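Local coordinates for glucosidase (PDB 5Z3K), which probably hydrolyses beta-glucosidic bonds, as a beta-glucosidase of glycoside hydrolase family 39 from the marine bacterium Croceicoccus marinus, at residues Leu284-Ile289 / Leu373-Ala378; Asp277-Ala282 / Ala471-Glu476. All blocks are in the same frame, centred on the assembly; numbering follows the deposited sequence.

Contact 1 of 2, residues Leu284-Ile289 / Leu373-Ala378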
ATOM      1  N   LEU A 284       8.471  -7.665  -3.196  1.00 11.53           N
ATOM      2  CA  LEU A 284       7.818  -6.460  -2.704  1.00 13.68           C
ATOM      3  C   LEU A 284       8.815  -5.311  -2.572  1.00 10.65           C
ATOM      4  O   LEU A 284       8.447  -4.152  -2.799  1.00  8.69           O
ATOM      5  CB  LEU A 284       7.082  -6.748  -1.391  1.00 14.00           C
ATOM      6  CG  LEU A 284       7.839  -6.843  -0.081  1.00 14.03           C
ATOM      7  CD1 LEU A 284       7.829  -5.484   0.608  1.00 16.12           C
ATOM      8  CD2 LEU A 284       7.193  -7.922   0.804  1.00 18.05           C
ATOM      9  N   ALA A 285      10.087  -5.608  -2.280  1.00 12.24           N
ATOM     10  CA  ALA A 285      11.088  -4.547  -2.273  1.00 10.62           C
ATOM     11  C   ALA A 285      11.342  -4.017  -3.684  1.00 11.41           C
ATOM     12  O   ALA A 285      11.410  -2.799  -3.894  1.00 10.18           O
ATOM     13  CB  ALA A 285      12.384  -5.044  -1.622  1.00 10.58           C
ATOM     14  N   ALA A 286      11.474  -4.906  -4.671  1.00 11.91           N
ATOM     15  CA  ALA A 286      11.656  -4.430  -6.043  1.00 10.63           C
ATOM     16  C   ALA A 286      10.431  -3.663  -6.531  1.00 10.26           C
ATOM     17  O   ALA A 286      10.562  -2.658  -7.239  1.00 11.39           O
ATOM     18  CB  ALA A 286      11.959  -5.598  -6.988  1.00 11.47           C
ATOM     19  N   ALA A 287       9.230  -4.110  -6.158  1.00 10.92           N
ATOM     20  CA  ALA A 287       8.020  -3.414  -6.600  1.00 11.26           C
ATOM     21  C   ALA A 287       7.960  -1.998  -6.041  1.00 11.29           C
ATOM     22  O   ALA A 287       7.616  -1.047  -6.754  1.00  9.92           O
ATOM     23  CB  ALA A 287       6.769  -4.203  -6.186  1.00 10.28           C
ATOM     24  N   ALA A 288       8.257  -1.846  -4.744  1.00  9.92           N
ATOM     25  CA  ALA A 288       8.328  -0.517  -4.151  1.00 10.02           C
ATOM     26  C   ALA A 288       9.340   0.368  -4.877  1.00 10.71           C
ATOM     27  O   ALA A 288       9.066   1.539  -5.150  1.00  9.65           O
ATOM     28  CB  ALA A 288       8.685  -0.631  -2.669  1.00 10.90           C
ATOM     29  N   ILE A 289      10.522  -0.173  -5.197  1.00 10.48           N
ATOM     30  CA  ILE A 289      11.530   0.633  -5.883  1.00  9.30           C
ATOM     31  C   ILE A 289      11.025   1.052  -7.256  1.00 12.97           C
ATOM     32  O   ILE A 289      11.130   2.224  -7.643  1.00 11.89           O
ATOM     33  CB  ILE A 289      12.864  -0.127  -5.974  1.00  8.68           C
ATOM     34  CG1 ILE A 289      13.436  -0.287  -4.558  1.00 11.64           C
ATOM     35  CG2 ILE A 289      13.849   0.630  -6.880  1.00 10.99           C
ATOM     36  CD1 ILE A 289      14.651  -1.222  -4.434  1.00 12.07           C
ATOM     37  N   LEU A 373      18.912   0.861  -0.532  1.00 12.32           N
ATOM     38  CA  LEU A 373      18.096  -0.343  -0.547  1.00 10.91           C
ATOM     39  C   LEU A 373      18.339  -1.083  -1.851  1.00 11.42           C
ATOM     40  O   LEU A 373      18.314  -0.468  -2.918  1.00 11.00           O
ATOM     41  CB  LEU A 373      16.617   0.025  -0.418  1.00 10.93           C
ATOM     42  CG  LEU A 373      15.649  -1.150  -0.464  1.00 11.89           C
ATOM     43  CD1 LEU A 373      15.747  -1.957   0.852  1.00 11.81           C
ATOM     44  CD2 LEU A 373      14.244  -0.653  -0.665  1.00 12.60           C
ATOM     45  N   ILE A 374      18.584  -2.389  -1.767  1.00 10.20           N
ATOM     46  CA  ILE A 374      18.889  -3.220  -2.923  1.00 11.99           C
ATOM     47  C   ILE A 374      18.057  -4.489  -2.848  1.00 11.56           C
ATOM     48  O   ILE A 374      18.109  -5.206  -1.843  1.00 13.59           O
ATOM     49  CB  ILE A 374      20.383  -3.595  -2.983  1.00 12.68           C
ATOM     50  CG1 ILE A 374      21.275  -2.354  -2.947  1.00 14.06           C
ATOM     51  CG2 ILE A 374      20.656  -4.476  -4.209  1.00 15.95           C
ATOM     52  CD1 ILE A 374      22.729  -2.679  -2.611  1.00 13.60           C
ATOM     53  N   SER A 375      17.324  -4.792  -3.916  1.00 13.71           N
ATOM     54  CA  SER A 375      16.631  -6.073  -4.021  1.00 14.46           C
ATOM     55  C   SER A 375      17.123  -6.805  -5.254  1.00 14.98           C
ATOM     56  O   SER A 375      17.219  -6.212  -6.335  1.00 13.05           O
ATOM     57  CB  SER A 375      15.112  -5.913  -4.087  1.00 13.53           C
ATOM     58  OG  SER A 375      14.475  -7.190  -4.163  1.00 12.72           O
ATOM     59  N   ASN A 376      17.430  -8.085  -5.085  1.00 11.64           N
ATOM     60  CA  ASN A 376      17.814  -8.970  -6.179  1.00 14.24           C
ATOM     61  C   ASN A 376      16.670  -9.961  -6.372  1.00 13.63           C
ATOM     62  O   ASN A 376      16.593 -10.978  -5.676  1.00 16.37           O
ATOM     63  CB  ASN A 376      19.140  -9.672  -5.861  1.00 12.17           C
ATOM     64  CG  ASN A 376      19.742 -10.353  -7.072  1.00 14.92           C
ATOM     65  OD1 ASN A 376      19.239 -10.211  -8.189  1.00 16.98           O
ATOM     66  ND2 ASN A 376      20.826 -11.085  -6.863  1.00 13.86           N
ATOM     67  N   TYR A 377      15.773  -9.653  -7.307  1.00 12.29           N
ATOM     68  CA  TYR A 377      14.576 -10.444  -7.553  1.00 12.90           C
ATOM     69  C   TYR A 377      14.589 -10.997  -8.973  1.00 14.73           C
ATOM     70  O   TYR A 377      14.886 -10.271  -9.925  1.00 13.82           O
ATOM     71  CB  TYR A 377      13.296  -9.606  -7.347  1.00 13.65           C
ATOM     72  CG  TYR A 377      12.065 -10.384  -7.748  1.00 13.13           C
ATOM     73  CD1 TYR A 377      11.503 -11.313  -6.880  1.00 14.41           C
ATOM     74  CD2 TYR A 377      11.508 -10.250  -9.014  1.00 15.33           C
ATOM     75  CE1 TYR A 377      10.407 -12.053  -7.246  1.00 12.74           C
ATOM     76  CE2 TYR A 377      10.412 -11.002  -9.395  1.00 14.38           C
ATOM     77  CZ  TYR A 377       9.870 -11.903  -8.501  1.00 14.48           C
ATOM     78  OH  TYR A 377       8.771 -12.649  -8.864  1.00 14.94           O
ATOM     79  N   ALA A 378      14.214 -12.267  -9.126  1.00 15.54           N
ATOM     80  CA  ALA A 378      14.174 -12.914 -10.435  1.00 16.00           C
ATOM     81  C   ALA A 378      12.750 -13.360 -10.741  1.00 14.68           C
ATOM     82  O   ALA A 378      12.160 -14.124  -9.971  1.00 13.58           O
ATOM     83  CB  ALA A 378      15.133 -14.108 -10.482  1.00 15.83           C
TER

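Contact 2 of 2, residues Asp277-Ala282 / Ala471-Glu476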
ATOM      1  N   ASP A 277       8.609 -17.433   1.091  1.00 17.51           N
ATOM      2  CA  ASP A 277       8.763 -16.212   1.881  1.00 15.92           C
ATOM      3  C   ASP A 277       9.800 -15.271   1.261  1.00 15.48           C
ATOM      4  O   ASP A 277       9.542 -14.076   1.075  1.00 13.37           O
ATOM      5  CB  ASP A 277       9.139 -16.608   3.314  1.00 16.58           C
ATOM      6  CG  ASP A 277       9.527 -15.423   4.195  1.00 16.56           C
ATOM      7  OD1 ASP A 277       8.798 -14.412   4.216  1.00 16.55           O
ATOM      8  OD2 ASP A 277      10.561 -15.524   4.899  1.00 16.88           O
ATOM      9  N   PHE A 278      10.973 -15.800   0.914  1.00 13.66           N
ATOM     10  CA  PHE A 278      12.067 -14.926   0.503  1.00 17.62           C
ATOM     11  C   PHE A 278      11.888 -14.412  -0.922  1.00 14.05           C
ATOM     12  O   PHE A 278      12.324 -13.296  -1.220  1.00 16.04           O
ATOM     13  CB  PHE A 278      13.413 -15.650   0.655  1.00 17.73           C
ATOM     14  CG  PHE A 278      13.366 -17.113   0.296  1.00 18.54           C
ATOM     15  CD1 PHE A 278      13.588 -17.526  -1.008  1.00 18.20           C
ATOM     16  CD2 PHE A 278      13.089 -18.070   1.260  1.00 20.04           C
ATOM     17  CE1 PHE A 278      13.535 -18.865  -1.345  1.00 23.31           C
ATOM     18  CE2 PHE A 278      13.033 -19.411   0.931  1.00 22.79           C
ATOM     19  CZ  PHE A 278      13.254 -19.813  -0.369  1.00 22.25           C
ATOM     20  N   ASP A 279      11.240 -15.195  -1.795  1.00 14.65           N
ATOM     21  CA  ASP A 279      10.878 -14.705  -3.128  1.00 14.24           C
ATOM     22  C   ASP A 279       9.948 -13.503  -3.023  1.00 16.05           C
ATOM     23  O   ASP A 279      10.133 -12.484  -3.703  1.00 12.42           O
ATOM     24  CB  ASP A 279      10.186 -15.809  -3.935  1.00 17.31           C
ATOM     25  CG  ASP A 279      11.116 -16.932  -4.334  1.00 18.73           C
ATOM     26  OD1 ASP A 279      12.337 -16.786  -4.165  1.00 17.88           O
ATOM     27  OD2 ASP A 279      10.612 -17.960  -4.826  1.00 21.25           O
ATOM     28  N   ASN A 280       8.926 -13.629  -2.180  1.00 12.33           N
ATOM     29  CA  ASN A 280       7.930 -12.580  -2.006  1.00 10.95           C
ATOM     30  C   ASN A 280       8.563 -11.316  -1.437  1.00 13.73           C
ATOM     31  O   ASN A 280       8.265 -10.207  -1.890  1.00 11.61           O
ATOM     32  CB  ASN A 280       6.816 -13.101  -1.085  1.00 12.46           C
ATOM     33  CG  ASN A 280       5.552 -12.236  -1.123  1.00 13.02           C
ATOM     34  OD1 ASN A 280       5.613 -11.019  -0.953  1.00 13.47           O
ATOM     35  ND2 ASN A 280       4.401 -12.875  -1.330  1.00 11.65           N
ATOM     36  N   ALA A 281       9.445 -11.476  -0.442  1.00 12.17           N
ATOM     37  CA  ALA A 281      10.172 -10.347   0.135  1.00 13.29           C
ATOM     38  C   ALA A 281      10.944  -9.577  -0.932  1.00 13.32           C
ATOM     39  O   ALA A 281      10.881  -8.343  -0.998  1.00 12.09           O
ATOM     40  CB  ALA A 281      11.128 -10.857   1.214  1.00 11.43           C
ATOM     41  N   ALA A 282      11.688 -10.295  -1.773  1.00 11.25           N
ATOM     42  CA  ALA A 282      12.445  -9.618  -2.819  1.00 13.89           C
ATOM     43  C   ALA A 282      11.506  -8.952  -3.815  1.00 12.81           C
ATOM     44  O   ALA A 282      11.788  -7.850  -4.305  1.00 12.24           O
ATOM     45  CB  ALA A 282      13.379 -10.602  -3.525  1.00 13.47           C
ATOM     46  N   ALA A 471      22.524 -13.256  -3.233  1.00 18.35           N
ATOM     47  CA  ALA A 471      21.894 -14.116  -4.222  1.00 18.10           C
ATOM     48  C   ALA A 471      20.488 -13.623  -4.532  1.00 16.26           C
ATOM     49  O   ALA A 471      19.908 -12.805  -3.809  1.00 15.04           O
ATOM     50  CB  ALA A 471      21.835 -15.563  -3.737  1.00 18.38           C
ATOM     51  N   VAL A 472      19.923 -14.155  -5.618  1.00 14.91           N
ATOM     52  CA  VAL A 472      18.549 -13.802  -5.963  1.00 15.57           C
ATOM     53  C   VAL A 472      17.623 -14.120  -4.795  1.00 18.73           C
ATOM     54  O   VAL A 472      17.889 -15.014  -3.978  1.00 20.03           O
ATOM     55  CB  VAL A 472      18.071 -14.513  -7.240  1.00 25.34           C
ATOM     56  CG1 VAL A 472      18.720 -13.873  -8.447  1.00 25.09           C
ATOM     57  CG2 VAL A 472      18.385 -15.994  -7.187  1.00 28.30           C
ATOM     58  N   SER A 473      16.527 -13.364  -4.714  1.00 17.57           N
ATOM     59  CA  SER A 473      15.550 -13.444  -3.624  1.00 16.36           C
ATOM     60  C   SER A 473      16.156 -12.972  -2.303  1.00 17.70           C
ATOM     61  O   SER A 473      15.963 -13.593  -1.252  1.00 20.29           O
ATOM     62  CB  SER A 473      14.956 -14.850  -3.493  1.00 14.82           C
ATOM     63  OG  SER A 473      14.419 -15.301  -4.734  1.00 19.43           O
ATOM     64  N   GLY A 474      16.891 -11.869  -2.360  1.00 14.21           N
ATOM     65  CA  GLY A 474      17.431 -11.246  -1.165  1.00 12.67           C
ATOM     66  C   GLY A 474      17.285  -9.742  -1.244  1.00 15.30           C
ATOM     67  O   GLY A 474      17.242  -9.156  -2.331  1.00 16.08           O
ATOM     68  N   VAL A 475      17.193  -9.121  -0.067  1.00 12.54           N
ATOM     69  CA  VAL A 475      16.986  -7.687   0.092  1.00 11.21           C
ATOM     70  C   VAL A 475      18.003  -7.169   1.101  1.00 14.59           C
ATOM     71  O   VAL A 475      18.181  -7.764   2.171  1.00 13.09           O
ATOM     72  CB  VAL A 475      15.545  -7.364   0.556  1.00 11.69           C
ATOM     73  CG1 VAL A 475      15.352  -5.856   0.721  1.00 12.29           C
ATOM     74  CG2 VAL A 475      14.527  -7.931  -0.437  1.00  8.62           C
ATOM     75  N   GLU A 476      18.720  -6.114   0.732  1.00 13.28           N
ATOM     76  CA  GLU A 476      19.725  -5.546   1.619  1.00 15.78           C
ATOM     77  C   GLU A 476      19.635  -4.031   1.783  1.00 14.04           C
ATOM     78  O   GLU A 476      19.496  -3.295   0.806  1.00 14.16           O
ATOM     79  CB  GLU A 476      21.129  -5.933   1.145  1.00 16.08           C
ATOM     80  CG  GLU A 476      22.228  -5.632   2.152  1.00 17.12           C
ATOM     81  CD  GLU A 476      23.310  -6.694   2.167  1.00 21.96           C
ATOM     82  OE1 GLU A 476      24.366  -6.477   1.536  1.00 33.31           O
ATOM     83  OE2 GLU A 476      23.104  -7.745   2.808  1.00 28.83           O
TER

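Contact 1 of 2, residues Leu284-Ile289 / Leu373-Ala378
I289 and L373 make the main apolar contact. The I289 side chain runs out from the helix nearly extended, and its end, CD1, lies 3.8 Å from CD2 of L373. CG1 of I289 is close to the same methyl, at 4.0 Å. The two side chains cross obliquely, so one branch of L373 meets the outer part of I289. With CG anti to the backbone N (chi1 178°), L373 sets its CD2 methyl against the end of I289.

In the middle, two alanines bring only methyl groups as side chains to the strand. A285 CB sits 3.8 Å from S375 CB. The backbones come nearest at A286 and S375, whose CA atoms are 5.6 Å apart. A286 CB then meets CB of Y377 at 4.2 Å, while P236 touches both residues. Such small side chains are consistent with the close approach of helix and strand.

The polar groups find their partners outside the two segments. S375 OG is 3.8 Å from A286 N, too far for a bond, and is instead hydrogen-bonded to A282 O, one turn earlier on the helix. This buried hydroxyl is therefore satisfied. Y377 leaves the contact beyond its CB. Its ring meets F283 edge-to-face, and its OH bonds to R234 O; both hold the outer part of the side chain.

The helix and strand axes approach to 7.7 Å and run at 123° to each other, with alternate residues L373, S375 and Y377 facing the helix. Helix 277-291 is an outer helix of the (beta/alpha)8 barrel, between strands 259-266 and 298-301. The arrangement is a helix-on-sheet interface between a TIM barrel and an accessory beta domain, as in other GH39 enzymes.

Contact 2 of 2, residues Asp277-Ala282 / Ala471-Glu476
S473 meets the first turn of helix 277-291 from a left-handed backbone conformation (phi 67°), unusual for a residue other than glycine. With G474 it forms a G1 beta bulge opposite N376, here with serine in the first position. The turn of the chain brings the S473 side chain up to the helix.

D279 takes the hydrogen bond that S473 OG donates, with OG and OD1 2.6 Å apart. The hydroxyl arrives on the anti side of OD1, 29° out of the carboxylate plane. CB of D279 starts away from the strand, but CG lies anti to the carbonyl carbon (chi1 -70°), and this swings OD1 back to S473. A leucine in place of D279 would probably leave the S473 hydroxyl without this acceptor and free to turn.

The other contacts are apolar or glancing. CB of S473 lies at the edge of the F278 ring, 3.9 Å from CD1 and in the ring plane. R447 makes a cation-pi contact with the same ring. A282 CB packs on the backbone of S473, 3.6 Å from its CA. Next along, CG2 of V475 rests against A282 CA, also at 3.6 Å, and near A281 O.

The site is the G1-bulged start of an inner strand of the beta-domain sheet, docked on the N-terminal turns of a TIM-barrel helix.

How the contacts relate
Contacts 1 and 2 are successive parts of one interface, with centres about 8 Å apart. Both use helix 277-291: its first turns serve contact 2 and its later turns contact 1. Strands 369-376 and 474-482 are antiparallel neighbours in the beta-domain sheet. One link between them is N376 O to S473 N, 2.6 Å, a probable hydrogen bond. The two contacts also meet at S375 OG and A282 O, 2.8 Å apart and probably bonded. Along the chain, contact 1 is nested inside the loop closed by contact 2. Both lie on the outer surface of the barrel. The active site of such barrels lies at the C-terminal ends of the strands, the end at which this helix begins.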